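Local structure of possible thiol-disulfide isomerase (Cytophaga hutchinsonii, 3HCZ) at residues 39-44 with 71-76; 14-19 with 92-97. The protein probably acts as a thiol-disulfide isomerase or related oxidoreductase of the thioredoxin superfamily, although its function has not been established directly. All coordinates share one frame; numbering follows the deposited sequence.

Interaction 1: residues 39-44 with 71-76; sequences WDSQCG and NIERKD. With SO4 (sulfate ion), chain C.
Trp39 and Asn71 form the last rung between two neighbouring parallel strands of the thioredoxin fold, 33-39 and 65-71, at the end of the sheet where the chain turns into the Cys-Gly-His-Cys sequence that opens with Cys43. The packing is tight here. The amide of Asn71 stands steeply over one face of the Trp39 indole, its plane 78° from the ring, with ND2 3.6 Å from CZ2 and offset toward the rim. Phe82 also meets this ring. The backbone is tied in the same place, Ile72 N donating to Trp39 O at 3.0 Å.

Just beyond the rung, Glu73 reaches back across the gap, its chain extended past CG, and OE2 collects three donors. Ser41 OG meets Glu73 OE2 on the syn side at 2.7 Å; Asn71 ND2 comes to the same OE2 on the anti side, and Ser41 N from above the carboxylate plane. This grip fixes the rotation of the carboxylate and joins both turns after the strands. Asn71 turns its CG away from its own backbone N (chi1 175°), which carries the amide out toward Glu73: ND2 reaches OE2, and OD1 takes Glu73 N in an Asx turn. Asp40 makes another, taking Gln42 N on OD1. That same Asp40 OD1 lies 3.5 Å from Glu73 OE2, a repulsion that the donors on OE2 probably offset.

The outer side is looser. Gln42, exposed, touches Glu73 OE1 with CG and sends NE2 back to Ser41 OG, while Ile72 crosses Asp40 at about a right angle, CG1 3.9 Å from Asp40 CB. Where 71-76 leads into helix 77-86, a sulfate ion, probably from the crystallisation liquor, has its O3 2.7 Å from Asp76 N.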
# COMPACT_ATOMS: atom_id res chain seq x y z
N TRP A 39 -0.12 6.32 3.61
CA TRP A 39 0.15 7.71 3.22
C TRP A 39 -0.88 8.64 3.83
O TRP A 39 -1.90 8.19 4.41
CB TRP A 39 0.19 7.85 1.68
CG TRP A 39 -1.15 7.74 1.03
CD1 TRP A 39 -1.90 6.59 0.83
CD2 TRP A 39 -1.92 8.83 0.53
NE1 TRP A 39 -3.08 6.92 0.18
CE2 TRP A 39 -3.12 8.29 0.01
CE3 TRP A 39 -1.70 10.22 0.46
CZ2 TRP A 39 -4.11 9.09 -0.57
CZ3 TRP A 39 -2.68 11.02 -0.12
CH2 TRP A 39 -3.86 10.45 -0.64
N ASP A 40 -0.59 9.94 3.75
CA ASP A 40 -1.40 10.97 4.41
C ASP A 40 -1.40 12.19 3.49
O ASP A 40 -0.34 12.70 3.12
CB ASP A 40 -0.76 11.29 5.77
CG ASP A 40 -1.55 12.29 6.60
OD1 ASP A 40 -2.50 12.95 6.12
OD2 ASP A 40 -1.15 12.45 7.77
N SER A 41 -2.59 12.64 3.10
CA SER A 41 -2.67 13.82 2.22
C SER A 41 -2.13 15.07 2.91
O SER A 41 -1.63 16.00 2.26
CB SER A 41 -4.11 14.05 1.74
OG SER A 41 -4.89 14.66 2.77
N GLN A 42 -2.17 15.07 4.24
CA GLN A 42 -1.68 16.23 4.98
C GLN A 42 -0.17 16.37 4.97
O GLN A 42 0.36 17.32 5.53
CB GLN A 42 -2.24 16.24 6.39
CG GLN A 42 -3.77 16.28 6.37
CD GLN A 42 -4.30 17.39 5.48
OE1 GLN A 42 -4.32 18.54 5.90
NE2 GLN A 42 -4.72 17.06 4.26
N CYS A 43 0.52 15.46 4.31
CA CYS A 43 1.96 15.62 4.10
C CYS A 43 2.24 16.64 3.03
O CYS A 43 3.39 17.05 2.87
CB CYS A 43 2.60 14.31 3.67
SG CYS A 43 2.74 13.17 5.00
N GLY A 44 1.22 17.02 2.28
CA GLY A 44 1.30 18.17 1.36
C GLY A 44 0.73 17.78 0.01
O GLY A 44 0.82 16.62 -0.41
N ASN A 71 -4.77 5.16 3.11
CA ASN A 71 -4.68 6.48 3.65
C ASN A 71 -4.99 6.42 5.17
O ASN A 71 -5.94 5.75 5.57
CB ASN A 71 -5.63 7.40 2.90
CG ASN A 71 -5.68 8.76 3.50
OD1 ASN A 71 -6.42 9.00 4.47
ND2 ASN A 71 -4.91 9.69 2.93
N ILE A 72 -4.14 7.06 5.99
CA ILE A 72 -4.23 6.94 7.45
C ILE A 72 -5.13 7.98 8.13
O ILE A 72 -5.15 8.06 9.37
CB ILE A 72 -2.83 6.89 8.10
CG1 ILE A 72 -2.07 8.23 7.89
CG2 ILE A 72 -2.05 5.73 7.52
CD1 ILE A 72 -0.95 8.47 8.88
N GLU A 73 -5.90 8.76 7.36
CA GLU A 73 -6.57 9.94 7.95
C GLU A 73 -7.90 9.54 8.54
O GLU A 73 -8.43 8.49 8.18
CB GLU A 73 -6.81 11.01 6.87
CG GLU A 73 -5.49 11.57 6.29
CD GLU A 73 -5.74 12.60 5.21
OE1 GLU A 73 -6.37 13.66 5.49
OE2 GLU A 73 -5.31 12.36 4.07
N ARG A 74 -8.45 10.38 9.41
CA ARG A 74 -9.69 10.04 10.11
C ARG A 74 -10.91 10.78 9.58
O ARG A 74 -11.97 10.75 10.23
CB ARG A 74 -9.51 10.25 11.63
CG ARG A 74 -8.41 9.35 12.24
CD ARG A 74 -8.84 7.85 12.11
NE ARG A 74 -7.82 6.93 12.60
CZ ARG A 74 -7.92 5.60 12.46
NH1 ARG A 74 -9.03 5.08 11.92
NH2 ARG A 74 -6.96 4.80 12.90
N LYS A 75 -10.75 11.48 8.46
CA LYS A 75 -11.84 12.14 7.74
C LYS A 75 -11.68 11.88 6.24
O LYS A 75 -10.58 11.60 5.77
CB LYS A 75 -11.83 13.65 7.96
CG LYS A 75 -11.97 14.07 9.40
CD LYS A 75 -11.88 15.58 9.55
CE LYS A 75 -11.85 15.96 11.04
NZ LYS A 75 -12.38 17.35 11.28
N ASP A 76 -12.78 11.94 5.50
CA ASP A 76 -12.75 11.71 4.05
C ASP A 76 -12.26 12.90 3.20
O ASP A 76 -11.69 12.72 2.13
CB ASP A 76 -14.16 11.38 3.55
CG ASP A 76 -14.66 10.06 4.04
OD1 ASP A 76 -13.92 9.07 3.99
OD2 ASP A 76 -15.83 10.02 4.48
S SO4 C . -15.24 14.30 6.41
O1 SO4 C . -14.14 14.98 5.72
O2 SO4 C . -16.40 14.27 5.53
O3 SO4 C . -14.91 12.91 6.80
O4 SO4 C . -15.57 15.05 7.61

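Interaction 2: residues 14-19 with 92-97; sequences LYMTDT and LNVRDS
The guanidinium of Arg95, which pairs through its backbone with Thr17 at the edge of the thioredoxin-fold sheet, has Ser97 N over one face, offset toward the rim, while Asp76 and Glu73 O take its NE and NH2. Tyr15, the other flat group, meets Tyr25 edge-to-face.

The pairing itself is a single antiparallel bridge of the hydrogen-bonded kind, which adds the loop 14-19 to the outermost strand 92-95. Thr17 N donates to Arg95 O and Arg95 N to Thr17 O, both at 2.9 Å. Beneath it, Met16, a selenomethionine, crosses Val94 at about a right angle; its chain bends at the selenium (chi3 68°) and brings CE to 3.4 Å from Arg95 C. Val94 sets CG2 against Met16 CB (3.8 Å) and CG1 under the carbonyl of Thr17. With an alanine in place of Val94 both methyls are lost, which would probably open a gap beside Met16 and let its side chain turn more freely.

On the polar side a water donates to both Tyr15 O and Asp96 OD1, the latter carboxylate also binding Arg74. Thr17 OG1 and Ser97 OG share a short hydrogen bond of 2.5 Å.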
# COMPACT_ATOMS: atom_id res chain seq x y z
N LEU A 14 -6.26 -5.85 6.99
CA LEU A 14 -6.79 -4.47 7.15
C LEU A 14 -8.25 -4.50 6.68
O LEU A 14 -8.55 -5.00 5.60
CB LEU A 14 -5.99 -3.49 6.28
CG LEU A 14 -4.55 -3.30 6.79
CD1 LEU A 14 -3.70 -2.62 5.71
CD2 LEU A 14 -4.61 -2.40 7.99
N TYR A 15 -9.13 -3.97 7.51
CA TYR A 15 -10.57 -4.01 7.23
C TYR A 15 -11.00 -2.61 6.81
O TYR A 15 -11.93 -2.02 7.39
CB TYR A 15 -11.34 -4.51 8.47
CG TYR A 15 -10.96 -5.90 8.91
CD1 TYR A 15 -11.65 -7.01 8.43
CD2 TYR A 15 -9.92 -6.11 9.82
CE1 TYR A 15 -11.31 -8.32 8.83
CE2 TYR A 15 -9.56 -7.42 10.21
CZ TYR A 15 -10.27 -8.51 9.73
OH TYR A 15 -9.95 -9.78 10.14
N MSE A 16 -10.34 -2.07 5.79
CA MSE A 16 -10.54 -0.67 5.39
C MSE A 16 -11.57 -0.57 4.26
O MSE A 16 -12.04 -1.60 3.74
CB MSE A 16 -9.19 -0.01 5.04
CG MSE A 16 -8.27 -0.01 6.28
SE MSE A 16 -6.45 0.56 5.88
CE MSE A 16 -6.84 2.47 5.47
N THR A 17 -11.95 0.66 3.93
CA THR A 17 -13.05 0.87 3.00
C THR A 17 -12.58 1.71 1.82
O THR A 17 -11.72 2.58 1.98
CB THR A 17 -14.25 1.55 3.68
OG1 THR A 17 -13.82 2.75 4.34
CG2 THR A 17 -14.89 0.62 4.73
N ASP A 18 -13.18 1.48 0.65
CA ASP A 18 -12.78 2.19 -0.58
C ASP A 18 -13.43 3.60 -0.63
O ASP A 18 -14.02 4.04 0.36
CB ASP A 18 -13.04 1.33 -1.83
CG ASP A 18 -14.53 1.12 -2.11
OD1 ASP A 18 -15.39 1.88 -1.57
OD2 ASP A 18 -14.88 0.19 -2.92
N THR A 19 -13.28 4.30 -1.75
CA THR A 19 -13.75 5.69 -1.87
C THR A 19 -15.28 5.79 -1.86
O THR A 19 -15.83 6.89 -1.74
CB THR A 19 -13.19 6.39 -3.13
OG1 THR A 19 -13.48 5.60 -4.30
CG2 THR A 19 -11.67 6.54 -3.02
N LEU A 92 -6.24 0.75 -5.67
CA LEU A 92 -7.14 0.52 -4.51
C LEU A 92 -6.94 1.52 -3.36
O LEU A 92 -6.28 1.22 -2.34
CB LEU A 92 -7.11 -0.93 -4.03
CG LEU A 92 -8.07 -1.32 -2.91
CD1 LEU A 92 -9.50 -0.75 -3.15
CD2 LEU A 92 -8.11 -2.87 -2.82
N ASN A 93 -7.51 2.73 -3.53
CA ASN A 93 -7.54 3.69 -2.43
C ASN A 93 -8.51 3.26 -1.33
O ASN A 93 -9.70 3.03 -1.61
CB ASN A 93 -7.99 5.06 -2.93
CG ASN A 93 -6.94 5.70 -3.83
OD1 ASN A 93 -5.84 6.01 -3.36
ND2 ASN A 93 -7.29 5.92 -5.11
N VAL A 94 -7.99 3.14 -0.12
CA VAL A 94 -8.81 2.85 1.04
C VAL A 94 -8.50 3.79 2.21
O VAL A 94 -7.43 4.44 2.23
CB VAL A 94 -8.70 1.36 1.52
CG1 VAL A 94 -9.26 0.39 0.47
CG2 VAL A 94 -7.24 0.96 1.88
N ARG A 95 -9.44 3.86 3.15
CA ARG A 95 -9.25 4.62 4.38
C ARG A 95 -9.92 3.81 5.48
O ARG A 95 -10.82 3.00 5.18
CB ARG A 95 -9.88 6.04 4.25
CG ARG A 95 -9.35 7.03 5.28
CD ARG A 95 -10.03 8.44 5.20
NE ARG A 95 -11.49 8.44 5.46
CZ ARG A 95 -12.04 8.30 6.67
NH1 ARG A 95 -13.34 8.30 6.80
NH2 ARG A 95 -11.29 8.09 7.75
N ASP A 96 -9.56 4.05 6.74
CA ASP A 96 -10.18 3.35 7.87
C ASP A 96 -11.46 3.98 8.39
O ASP A 96 -11.59 4.32 9.57
CB ASP A 96 -9.11 3.16 8.96
CG ASP A 96 -9.57 2.19 10.06
OD1 ASP A 96 -10.28 1.19 9.78
OD2 ASP A 96 -9.26 2.46 11.23
N SER A 97 -12.46 4.08 7.50
CA SER A 97 -13.66 4.82 7.81
C SER A 97 -14.52 4.10 8.85
O SER A 97 -15.38 4.72 9.48
CB SER A 97 -14.52 5.09 6.54
OG SER A 97 -15.20 3.93 6.10
O HOH W 1 -12.51 0.77 8.15

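Overall arrangement
Along the chain the segments run 14-19, 39-44, 71-76, 92-97, so interaction 1 is formed by the inner pair and interaction 2 by the outer pair. They lie about 12 Å apart, centre to centre, across one sheet, where strand 65-71 sits between 33-39 and the outermost strand 92-95. Interaction 1 joins the ends of the two more central strands; interaction 2 brings the loop 14-19 across the edge strand, joined by a single bridge. They touch directly: Arg74 NH1 makes a salt bridge of 2.7 Å to Asp96 OD2, and Asn71 N probably bonds to Val94 O. The loop before helix 77-86 thus links the edge of the fold to the neighbourhood of the cysteine motif.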